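Local coordinates for protein tRNA (cytosine(38)-C(5))-methyltransferase (Schizosaccharomyces pombe, PDB 6FDF) that methylates carbon 5 of cytosine 38 in the anticodon loop of tRNA(Asp), using S-adenosyl-L-methionine as methyl donor, at residues P44-I49 against Y309-N314; Q86-I91 against E131-A136; H227-V232 against H248-A253. One frame throughout, in Å; residues are numbered along the deposited sequence.

Contact 1 (P44-I49 against Y309-N314); sequences PQANEI and YRLLGN. With SAH (S-adenosyl-L-homocysteine), chain E.
The flat groups here, the amide of Gln45 and the guanidinium of Arg310, are joined edge to edge by a water, to which Gln45 NE2 and Arg310 NH1 both donate. The bond from Arg310 NH1 to this water is sound at 2.9 Å. The bond from Gln45 NE2 is weak at 3.4 Å. The bridge runs beside the apolar contact, between two partly exposed side chains.

The direct contact is made by Leu311. Its side chain crosses from helix 305-313 and brings its two methyls to helix 44-54. Leu311 CD2 rests beside Ala46 CB at 4.2 Å. Leu311 CD1 meets Ile49 CG1, also at 4.2 Å, and lies near the carbonyl oxygen of Gln45. That oxygen already accepts from Ile49 N within its own helix. A chi2 of 175° sets CD1 anti to CA, pointing it at Ile49, while CD2 turns to Ala46. The segment axes are almost perpendicular, at 89°, and stay 11.0 Å apart. Leu311 makes the direct side-chain contacts between the two segments. Trp298 and Ser301 also pack on Ile49.

Asn314 belongs to the cofactor pocket. Its backbone O lies 3.3 Å from the sulfur SD of S-adenosylhomocysteine, and its CB touches the same sulfur. In the methyl donor this sulfur is a sulfonium, so the carbonyl would probably face a positive charge there. Asp41, Asp62, Ile63 and Ile20 hold the cofactor by hydrogen bonds.

Between the helices the chemistry is thus apolar and undirected, with only 114 Å² buried in all. Methyl contacts near 4.2 Å and one lopsided water bridge imply a small apolar join, with no strong polar bond between the segments.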
loop_
_atom_site.group_PDB
_atom_site.type_symbol
_atom_site.label_atom_id
_atom_site.label_comp_id
_atom_site.label_asym_id
_atom_site.label_seq_id
_atom_site.Cartn_x
_atom_site.Cartn_y
_atom_site.Cartn_z
ATOM N N PRO A 44 13.533 -5.138 9.621
ATOM C CA PRO A 44 14.821 -4.660 9.086
ATOM C C PRO A 44 14.974 -4.852 7.582
ATOM O O PRO A 44 15.731 -4.102 6.954
ATOM C CB PRO A 44 15.856 -5.479 9.870
ATOM C CG PRO A 44 15.117 -6.689 10.332
ATOM C CD PRO A 44 13.696 -6.263 10.557
ATOM N N GLN A 45 14.284 -5.822 6.978
ATOM C CA GLN A 45 14.354 -5.954 5.525
ATOM C C GLN A 45 13.695 -4.764 4.835
ATOM O O GLN A 45 14.211 -4.256 3.833
ATOM C CB GLN A 45 13.720 -7.270 5.075
ATOM C CG GLN A 45 14.491 -8.498 5.539
ATOM C CD GLN A 45 13.970 -9.784 4.933
ATOM O OE1 GLN A 45 14.547 -10.312 3.981
ATOM N NE2 GLN A 45 12.870 -10.294 5.477
ATOM N N ALA A 46 12.550 -4.312 5.354
ATOM C CA ALA A 46 11.917 -3.109 4.818
ATOM C C ALA A 46 12.839 -1.908 4.971
ATOM O O ALA A 46 13.004 -1.108 4.040
ATOM C CB ALA A 46 10.587 -2.853 5.525
ATOM N N ASN A 47 13.434 -1.760 6.156
ATOM C CA ASN A 47 14.307 -0.620 6.422
ATOM C C ASN A 47 15.522 -0.625 5.506
ATOM O O ASN A 47 16.003 0.437 5.091
ATOM C CB ASN A 47 14.755 -0.639 7.883
ATOM C CG ASN A 47 13.629 -0.337 8.837
ATOM O OD1 ASN A 47 12.592 0.180 8.438
ATOM N ND2 ASN A 47 13.833 -0.645 10.111
ATOM N N GLU A 48 16.054 -1.813 5.209
ATOM C CA GLU A 48 17.178 -1.919 4.285
ATOM C C GLU A 48 16.809 -1.381 2.906
ATOM O O GLU A 48 17.560 -0.591 2.317
ATOM C CB GLU A 48 17.650 -3.371 4.198
ATOM C CG GLU A 48 18.859 -3.580 3.308
ATOM C CD GLU A 48 19.376 -5.007 3.359
ATOM O OE1 GLU A 48 20.177 -5.384 2.480
ATOM O OE2 GLU A 48 18.974 -5.754 4.277
ATOM N N ILE A 49 15.653 -1.798 2.374
ATOM C CA ILE A 49 15.181 -1.261 1.098
ATOM C C ILE A 49 14.878 0.227 1.219
ATOM O O ILE A 49 15.229 1.017 0.334
ATOM C CB ILE A 49 13.951 -2.049 0.604
ATOM C CG1 ILE A 49 14.300 -3.531 0.426
ATOM C CG2 ILE A 49 13.389 -1.447 -0.682
ATOM C CD1 ILE A 49 15.390 -3.768 -0.590
ATOM N N TYR A 309 8.335 -9.627 -3.130
ATOM C CA TYR A 309 6.908 -9.907 -3.275
ATOM C C TYR A 309 6.182 -9.726 -1.949
ATOM O O TYR A 309 5.058 -9.214 -1.910
ATOM C CB TYR A 309 6.673 -11.331 -3.778
ATOM C CG TYR A 309 6.938 -11.619 -5.236
ATOM C CD1 TYR A 309 6.151 -11.052 -6.232
ATOM C CD2 TYR A 309 7.925 -12.522 -5.615
ATOM C CE1 TYR A 309 6.365 -11.344 -7.565
ATOM C CE2 TYR A 309 8.148 -12.822 -6.950
ATOM C CZ TYR A 309 7.363 -12.231 -7.920
ATOM O OH TYR A 309 7.566 -12.530 -9.249
ATOM N N ARG A 310 6.810 -10.144 -0.847
ATOM C CA ARG A 310 6.149 -10.029 0.447
ATOM C C ARG A 310 6.036 -8.576 0.874
ATOM O O ARG A 310 5.007 -8.162 1.424
ATOM C CB ARG A 310 6.906 -10.845 1.492
ATOM C CG ARG A 310 7.089 -12.290 1.082
ATOM C CD ARG A 310 7.771 -13.110 2.166
ATOM N NE ARG A 310 7.967 -14.491 1.724
ATOM C CZ ARG A 310 9.149 -15.095 1.653
ATOM N NH1 ARG A 310 10.249 -14.458 2.033
ATOM N NH2 ARG A 310 9.227 -16.351 1.232
ATOM N N LEU A 311 7.092 -7.789 0.642
ATOM C CA LEU A 311 7.063 -6.379 1.005
ATOM C C LEU A 311 6.072 -5.619 0.134
ATOM O O LEU A 311 5.343 -4.749 0.621
ATOM C CB LEU A 311 8.466 -5.780 0.875
ATOM C CG LEU A 311 9.525 -6.345 1.823
ATOM C CD1 LEU A 311 10.908 -5.762 1.524
ATOM C CD2 LEU A 311 9.119 -6.078 3.268
ATOM N N LEU A 312 6.045 -5.927 -1.164
ATOM C CA LEU A 312 5.106 -5.270 -2.068
ATOM C C LEU A 312 3.667 -5.644 -1.737
ATOM O O LEU A 312 2.761 -4.807 -1.831
ATOM C CB LEU A 312 5.447 -5.630 -3.515
ATOM C CG LEU A 312 6.682 -4.903 -4.055
ATOM C CD1 LEU A 312 7.212 -5.560 -5.338
ATOM C CD2 LEU A 312 6.365 -3.425 -4.293
ATOM N N GLY A 313 3.445 -6.893 -1.327
ATOM C CA GLY A 313 2.110 -7.355 -0.986
ATOM C C GLY A 313 1.462 -6.561 0.128
ATOM O O GLY A 313 0.230 -6.536 0.222
ATOM N N ASN A 314 2.268 -5.924 0.980
ATOM C CA ASN A 314 1.789 -5.099 2.082
ATOM C C ASN A 314 1.937 -3.604 1.829
ATOM O O ASN A 314 1.789 -2.813 2.764
ATOM C CB ASN A 314 2.542 -5.452 3.366
ATOM C CG ASN A 314 2.146 -6.788 3.915
ATOM O OD1 ASN A 314 0.994 -7.202 3.792
ATOM N ND2 ASN A 314 3.097 -7.479 4.538
HETATM N N SAH E . 3.033 1.430 4.033
HETATM C CA SAH E . 4.279 0.715 3.863
HETATM C CB SAH E . 4.185 -0.719 4.392
HETATM C CG SAH E . 3.133 -0.845 5.492
HETATM S SD SAH E . 2.748 -2.526 5.879
HETATM C C SAH E . 4.681 0.728 2.423
HETATM O O SAH E . 3.983 1.385 1.620
HETATM O OXT SAH E . 5.707 0.090 2.101
HETATM C "C5'" SAH E . 2.820 -2.328 7.624
HETATM C "C4'" SAH E . 4.277 -2.153 8.053
HETATM O "O4'" SAH E . 4.273 -1.822 9.430
HETATM C "C3'" SAH E . 5.123 -3.413 7.873
HETATM O "O3'" SAH E . 6.318 -3.097 7.160
HETATM C "C2'" SAH E . 5.505 -3.820 9.298
HETATM O "O2'" SAH E . 6.861 -4.275 9.383
HETATM C "C1'" SAH E . 5.323 -2.522 10.074
HETATM N N9 SAH E . 4.894 -2.702 11.477
HETATM C C8 SAH E . 3.910 -3.499 11.940
HETATM N N7 SAH E . 3.806 -3.395 13.287
HETATM C C5 SAH E . 4.734 -2.516 13.713
HETATM C C6 SAH E . 5.160 -1.950 15.009
HETATM N N6 SAH E . 4.552 -2.318 16.158
HETATM N N1 SAH E . 6.178 -1.058 14.991
HETATM C C2 SAH E . 6.789 -0.685 13.852
HETATM N N3 SAH E . 6.452 -1.159 12.638
HETATM C C4 SAH E . 5.452 -2.069 12.512
HETATM O O HOH W 1 10.609 -12.064 3.684
#

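Contact 2 (Q86-I91 against E131-A136); sequences QPFTRI and EESKAA
The backbone oxygen of Phe88 is gripped by three donors, and all three lead to the start of helix 134-145. One water donates to Phe88 O at 2.8 Å and accepts from Ala135 N. A second water donates to Phe88 O at 3.0 Å. It accepts in turn from Lys134 N, a short bond of 2.7 Å. The third donor is Lys134 NZ, whose bond to Phe88 O is weak at 3.3 Å. The lysine chain reaches back because it folds twice near its end, with chi3 -84° and chi4 84°. Its CE also passes near Thr89 OG1. The first N-H groups of a helix have no carbonyl within the helix to bond. Here two of them are served through water by the Phe88 carbonyl. The positive end of the helix probably polarises that carbonyl further, together with the ammonium.

Beside these bonds lies one apolar touch. Ser133 CB approaches the Phe88 ring obliquely, with CD1 of the ring 3.7 Å from it. Phe130, Asn126 and Val127 also pack against Phe88. Ser133 OG serves its own helix instead. It accepts from Ala136 N at 3.0 Å, with an N-H...O angle of 158°, and also bonds to Phe130 O. The serine thus caps the helix, and its hydroxyl is fixed by two partners.

Segment 86-91 follows Cys85, the predicted active-site cysteine, whose side chain is about 4 Å from that of Phe88. A cis peptide precedes Pro87. Cys85 and the Gln-Pro-Phe that follows belong to motif IV of C5-cytosine methyltransferases, the catalytic-cysteine motif, usually Pro-Pro-Cys-Gln. The arrangement is consistent with the catalytic loop of this family, laid against a serine N-cap at the start of helix 134-145.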
loop_
_atom_site.group_PDB
_atom_site.type_symbol
_atom_site.label_atom_id
_atom_site.label_comp_id
_atom_site.label_asym_id
_atom_site.label_seq_id
_atom_site.Cartn_x
_atom_site.Cartn_y
_atom_site.Cartn_z
ATOM N N GLN A 86 -5.344 -5.794 11.937
ATOM C CA GLN A 86 -6.006 -7.093 11.959
ATOM C C GLN A 86 -5.389 -7.981 13.042
ATOM O O GLN A 86 -4.179 -7.923 13.275
ATOM C CB GLN A 86 -5.891 -7.782 10.599
ATOM C CG GLN A 86 -6.284 -6.917 9.420
ATOM C CD GLN A 86 -6.741 -7.733 8.227
ATOM O OE1 GLN A 86 -6.081 -7.761 7.188
ATOM N NE2 GLN A 86 -7.877 -8.406 8.372
ATOM N N PRO A 87 -6.194 -8.813 13.725
ATOM C CA PRO A 87 -7.634 -8.982 13.510
ATOM C C PRO A 87 -8.434 -7.842 14.122
ATOM O O PRO A 87 -8.085 -7.347 15.197
ATOM C CB PRO A 87 -7.937 -10.300 14.222
ATOM C CG PRO A 87 -6.955 -10.337 15.335
ATOM C CD PRO A 87 -5.700 -9.679 14.809
ATOM N N PHE A 88 -9.496 -7.427 13.432
ATOM C CA PHE A 88 -10.321 -6.334 13.934
ATOM C C PHE A 88 -10.996 -6.703 15.249
ATOM O O PHE A 88 -11.160 -5.849 16.130
ATOM C CB PHE A 88 -11.342 -5.938 12.867
ATOM C CG PHE A 88 -10.710 -5.381 11.622
ATOM C CD1 PHE A 88 -9.641 -4.504 11.713
ATOM C CD2 PHE A 88 -11.157 -5.755 10.366
ATOM C CE1 PHE A 88 -9.045 -3.993 10.575
ATOM C CE2 PHE A 88 -10.562 -5.251 9.225
ATOM C CZ PHE A 88 -9.503 -4.368 9.331
ATOM N N THR A 89 -11.390 -7.966 15.407
ATOM C CA THR A 89 -11.916 -8.482 16.668
ATOM C C THR A 89 -10.983 -9.577 17.169
ATOM O O THR A 89 -10.973 -10.686 16.623
ATOM C CB THR A 89 -13.339 -9.014 16.498
ATOM O OG1 THR A 89 -14.208 -7.940 16.116
ATOM C CG2 THR A 89 -13.841 -9.624 17.801
ATOM N N ARG A 90 -10.196 -9.269 18.194
ATOM C CA ARG A 90 -9.272 -10.240 18.758
ATOM C C ARG A 90 -9.992 -11.191 19.710
ATOM O O ARG A 90 -10.966 -10.821 20.375
ATOM C CB ARG A 90 -8.131 -9.529 19.485
ATOM C CG ARG A 90 -6.975 -10.439 19.860
ATOM C CD ARG A 90 -5.822 -9.645 20.442
ATOM N NE ARG A 90 -5.337 -8.663 19.476
ATOM C CZ ARG A 90 -4.391 -8.905 18.575
ATOM N NH1 ARG A 90 -3.812 -10.099 18.521
ATOM N NH2 ARG A 90 -4.017 -7.953 17.733
ATOM N N ILE A 91 -9.501 -12.429 19.770
ATOM C CA ILE A 91 -10.032 -13.446 20.668
ATOM C C ILE A 91 -8.948 -13.804 21.679
ATOM O O ILE A 91 -7.752 -13.617 21.439
ATOM C CB ILE A 91 -10.512 -14.708 19.914
ATOM C CG1 ILE A 91 -11.157 -14.341 18.578
ATOM C CG2 ILE A 91 -11.495 -15.519 20.766
ATOM C CD1 ILE A 91 -11.411 -15.542 17.674
ATOM N N GLU A 131 -13.097 0.246 8.372
ATOM C CA GLU A 131 -14.080 1.272 8.704
ATOM C C GLU A 131 -15.131 0.778 9.686
ATOM O O GLU A 131 -15.754 1.598 10.369
ATOM C CB GLU A 131 -14.761 1.801 7.438
ATOM C CG GLU A 131 -15.738 0.844 6.781
ATOM C CD GLU A 131 -15.051 -0.241 5.972
ATOM O OE1 GLU A 131 -13.800 -0.269 5.940
ATOM O OE2 GLU A 131 -15.766 -1.058 5.353
ATOM N N GLU A 132 -15.340 -0.535 9.778
ATOM C CA GLU A 132 -16.319 -1.102 10.693
ATOM C C GLU A 132 -15.707 -1.574 12.004
ATOM O O GLU A 132 -16.427 -2.139 12.833
ATOM C CB GLU A 132 -17.055 -2.271 10.025
ATOM C CG GLU A 132 -17.939 -1.861 8.861
ATOM C CD GLU A 132 -18.636 -3.040 8.218
ATOM O OE1 GLU A 132 -18.325 -4.191 8.594
ATOM O OE2 GLU A 132 -19.498 -2.816 7.342
ATOM N N SER A 133 -14.413 -1.353 12.216
ATOM C CA SER A 133 -13.727 -1.957 13.348
ATOM C C SER A 133 -13.826 -1.085 14.596
ATOM O O SER A 133 -14.065 0.122 14.527
ATOM C CB SER A 133 -12.253 -2.188 13.020
ATOM O OG SER A 133 -11.556 -0.951 12.907
ATOM N N LYS A 134 -13.569 -1.714 15.747
ATOM C CA LYS A 134 -13.468 -0.973 17.001
ATOM C C LYS A 134 -12.293 -0.004 16.981
ATOM O O LYS A 134 -12.380 1.092 17.549
ATOM C CB LYS A 134 -13.346 -1.946 18.178
ATOM C CG LYS A 134 -14.617 -2.750 18.449
ATOM C CD LYS A 134 -14.453 -3.728 19.614
ATOM C CE LYS A 134 -13.825 -5.050 19.177
ATOM N NZ LYS A 134 -12.334 -4.993 19.131
ATOM N N ALA A 135 -11.199 -0.375 16.314
ATOM C CA ALA A 135 -10.059 0.529 16.199
ATOM C C ALA A 135 -10.431 1.797 15.438
ATOM O O ALA A 135 -9.994 2.896 15.803
ATOM C CB ALA A 135 -8.892 -0.184 15.518
ATOM N N ALA A 136 -11.230 1.671 14.370
ATOM C CA ALA A 136 -11.670 2.865 13.654
ATOM C C ALA A 136 -12.587 3.715 14.524
ATOM O O ALA A 136 -12.534 4.950 14.472
ATOM C CB ALA A 136 -12.381 2.487 12.354
HETATM O O HOH W 2 -10.389 -3.186 15.855
HETATM O O HOH W 3 -13.688 -4.383 15.570
#

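Contact 3 (H227-V232 against H248-A253); sequences HQFDIV and HLVQGA. With GOL (glycerol), chain F.
Val250 presses on the ring of Phe229, and this is the tight half of the contact. Its CG1 stands over the middle of one face, 3.7 Å from the ring centroid and 7° off the normal, a well-formed CH-pi contact. Its CG2 reaches the far end of the ring, 3.6 Å from Phe229 CZ. A chi1 of 168° sets CG1 opposite the backbone N of Val250, and this lets both methyls bear on the phenyl group. Val250 CG1 is also 3.7 Å from Gln228 CB, so one methyl is shared by two neighbours. Val217, Val221, Leu222 and Ile256 pack on Phe229 as well, while Val250 also touches Val221 and Trp225. An alanine at Phe229 is likely to leave both Val250 methyls without their ring and open a gap against helix 219-225.

The other half is looser and more exposed. Gln228 and Gln251 meet there by carbon against oxygen, Gln228 CG to Gln251 OE1 at 3.2 Å. A glycerol, probably from the crystallisation liquor, bridges the two backbones here. Asp230 N donates to its O1 at 2.8 Å, almost straight at 175°. Gly252 N donates to its O2 at 2.7 Å. The same O1 lies at the edge of the Phe229 ring, near its plane.

Val250 to Ala253 form a type II beta turn, with Gly252 in the third place, where positive phi suits a glycine. The turn precedes strand 256-258, which pairs with 231-232 in a small three-stranded sheet. This is consistent with the smaller, target-recognition part of C5-methyltransferases.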
loop_
_atom_site.group_PDB
_atom_site.type_symbol
_atom_site.label_atom_id
_atom_site.label_comp_id
_atom_site.label_asym_id
_atom_site.label_seq_id
_atom_site.Cartn_x
_atom_site.Cartn_y
_atom_site.Cartn_z
ATOM N N HIS A 227 -7.421 -24.553 -11.307
ATOM C CA HIS A 227 -8.718 -23.936 -11.579
ATOM C C HIS A 227 -8.994 -22.734 -10.681
ATOM O O HIS A 227 -9.893 -21.945 -10.984
ATOM C CB HIS A 227 -9.837 -24.972 -11.447
ATOM C CG HIS A 227 -9.819 -26.017 -12.521
ATOM N ND1 HIS A 227 -9.354 -27.297 -12.309
ATOM C CD2 HIS A 227 -10.194 -25.963 -13.821
ATOM C CE1 HIS A 227 -9.453 -27.990 -13.429
ATOM N NE2 HIS A 227 -9.959 -27.204 -14.364
ATOM N N GLN A 228 -8.244 -22.572 -9.587
ATOM C CA GLN A 228 -8.446 -21.439 -8.692
ATOM C C GLN A 228 -7.714 -20.173 -9.134
ATOM O O GLN A 228 -7.975 -19.101 -8.574
ATOM C CB GLN A 228 -8.030 -21.815 -7.267
ATOM C CG GLN A 228 -9.138 -22.504 -6.479
ATOM C CD GLN A 228 -8.866 -23.968 -6.206
ATOM O OE1 GLN A 228 -8.697 -24.764 -7.129
ATOM N NE2 GLN A 228 -8.837 -24.334 -4.931
ATOM N N PHE A 229 -6.787 -20.266 -10.086
ATOM C CA PHE A 229 -6.096 -19.073 -10.562
ATOM C C PHE A 229 -7.050 -18.160 -11.321
ATOM O O PHE A 229 -7.923 -18.623 -12.058
ATOM C CB PHE A 229 -4.934 -19.443 -11.487
ATOM C CG PHE A 229 -3.682 -19.867 -10.771
ATOM C CD1 PHE A 229 -2.970 -18.965 -9.999
ATOM C CD2 PHE A 229 -3.188 -21.155 -10.921
ATOM C CE1 PHE A 229 -1.799 -19.350 -9.351
ATOM C CE2 PHE A 229 -2.024 -21.546 -10.283
ATOM C CZ PHE A 229 -1.325 -20.636 -9.500
ATOM N N ASP A 230 -6.853 -16.854 -11.158
ATOM C CA ASP A 230 -7.403 -15.863 -12.076
ATOM C C ASP A 230 -6.349 -15.572 -13.136
ATOM O O ASP A 230 -5.255 -15.096 -12.811
ATOM C CB ASP A 230 -7.792 -14.581 -11.340
ATOM C CG ASP A 230 -8.334 -13.514 -12.275
ATOM O OD1 ASP A 230 -9.449 -13.698 -12.802
ATOM O OD2 ASP A 230 -7.646 -12.490 -12.485
ATOM N N ILE A 231 -6.670 -15.868 -14.396
ATOM C CA ILE A 231 -5.726 -15.726 -15.497
ATOM C C ILE A 231 -6.064 -14.457 -16.266
ATOM O O ILE A 231 -7.215 -14.264 -16.681
ATOM C CB ILE A 231 -5.760 -16.954 -16.422
ATOM C CG1 ILE A 231 -5.374 -18.218 -15.646
ATOM C CG2 ILE A 231 -4.836 -16.750 -17.618
ATOM C CD1 ILE A 231 -5.564 -19.499 -16.433
ATOM N N VAL A 232 -5.057 -13.614 -16.493
ATOM C CA VAL A 232 -5.226 -12.406 -17.289
ATOM C C VAL A 232 -4.254 -12.455 -18.462
ATOM O O VAL A 232 -3.289 -13.222 -18.475
ATOM C CB VAL A 232 -5.020 -11.115 -16.463
ATOM C CG1 VAL A 232 -5.995 -11.058 -15.284
ATOM C CG2 VAL A 232 -3.575 -10.997 -15.978
ATOM N N HIS A 248 2.942 -18.419 -3.741
ATOM C CA HIS A 248 2.927 -19.514 -2.774
ATOM C C HIS A 248 1.526 -20.077 -2.593
ATOM O O HIS A 248 1.309 -21.271 -2.823
ATOM C CB HIS A 248 3.494 -19.038 -1.429
ATOM C CG HIS A 248 4.820 -18.356 -1.545
ATOM N ND1 HIS A 248 5.965 -19.021 -1.931
ATOM C CD2 HIS A 248 5.184 -17.069 -1.336
ATOM C CE1 HIS A 248 6.976 -18.171 -1.956
ATOM N NE2 HIS A 248 6.530 -16.980 -1.599
ATOM N N LEU A 249 0.571 -19.246 -2.191
ATOM C CA LEU A 249 -0.831 -19.621 -2.144
ATOM C C LEU A 249 -1.479 -19.217 -3.458
ATOM O O LEU A 249 -1.131 -18.183 -4.036
ATOM C CB LEU A 249 -1.532 -18.929 -0.975
ATOM C CG LEU A 249 -1.062 -19.349 0.419
ATOM C CD1 LEU A 249 -1.772 -18.533 1.489
ATOM C CD2 LEU A 249 -1.311 -20.831 0.620
ATOM N N VAL A 250 -2.415 -20.037 -3.930
ATOM C CA VAL A 250 -3.040 -19.807 -5.232
ATOM C C VAL A 250 -4.206 -18.835 -5.095
ATOM O O VAL A 250 -4.181 -17.735 -5.655
ATOM C CB VAL A 250 -3.502 -21.133 -5.865
ATOM C CG1 VAL A 250 -4.418 -20.885 -7.082
ATOM C CG2 VAL A 250 -2.310 -21.984 -6.257
ATOM N N GLN A 251 -5.226 -19.218 -4.333
ATOM C CA GLN A 251 -6.482 -18.480 -4.359
ATOM C C GLN A 251 -6.360 -17.183 -3.573
ATOM O O GLN A 251 -5.851 -17.163 -2.448
ATOM C CB GLN A 251 -7.618 -19.341 -3.806
ATOM C CG GLN A 251 -8.998 -18.734 -4.024
ATOM C CD GLN A 251 -10.113 -19.748 -3.870
ATOM O OE1 GLN A 251 -10.643 -20.256 -4.857
ATOM N NE2 GLN A 251 -10.470 -20.052 -2.631
ATOM N N GLY A 252 -6.813 -16.089 -4.180
ATOM C CA GLY A 252 -6.862 -14.820 -3.482
ATOM C C GLY A 252 -5.529 -14.152 -3.241
ATOM O O GLY A 252 -5.432 -13.279 -2.374
ATOM N N ALA A 253 -4.486 -14.528 -3.981
ATOM C CA ALA A 253 -3.162 -13.964 -3.760
ATOM C C ALA A 253 -2.657 -13.130 -4.929
ATOM O O ALA A 253 -1.627 -12.459 -4.788
ATOM C CB ALA A 253 -2.146 -15.077 -3.458
HETATM C C1 GOL F . -6.141 -16.462 -7.736
HETATM O O1 GOL F . -5.401 -16.080 -8.868
HETATM C C2 GOL F . -7.395 -15.556 -7.652
HETATM O O2 GOL F . -8.159 -15.808 -6.517
HETATM C C3 GOL F . -6.860 -14.116 -7.676
HETATM O O3 GOL F . -6.139 -13.913 -6.501
#

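How the contacts relate
Contacts 2 and 3 both fall within the chain loop closed by contact 1, and they follow one another in series. Their centres lie 22 to 27 Å apart, yet contacts 1 and 3 touch, where Arg310 NH2 packs 4.0 Å from His248 NE2. The nearest atoms of contacts 1 and 2 are about 8 Å apart. Those of contacts 2 and 3 are about 11 Å apart. Segment 309-314 of contact 1 reaches the cofactor through Asn314. Contact 2 flanks the predicted catalytic Cys85, and the side chain of Phe88 is about 12 Å from S-adenosylhomocysteine. Contact 3 lies away from the annotated sites, in the region around the small sheet.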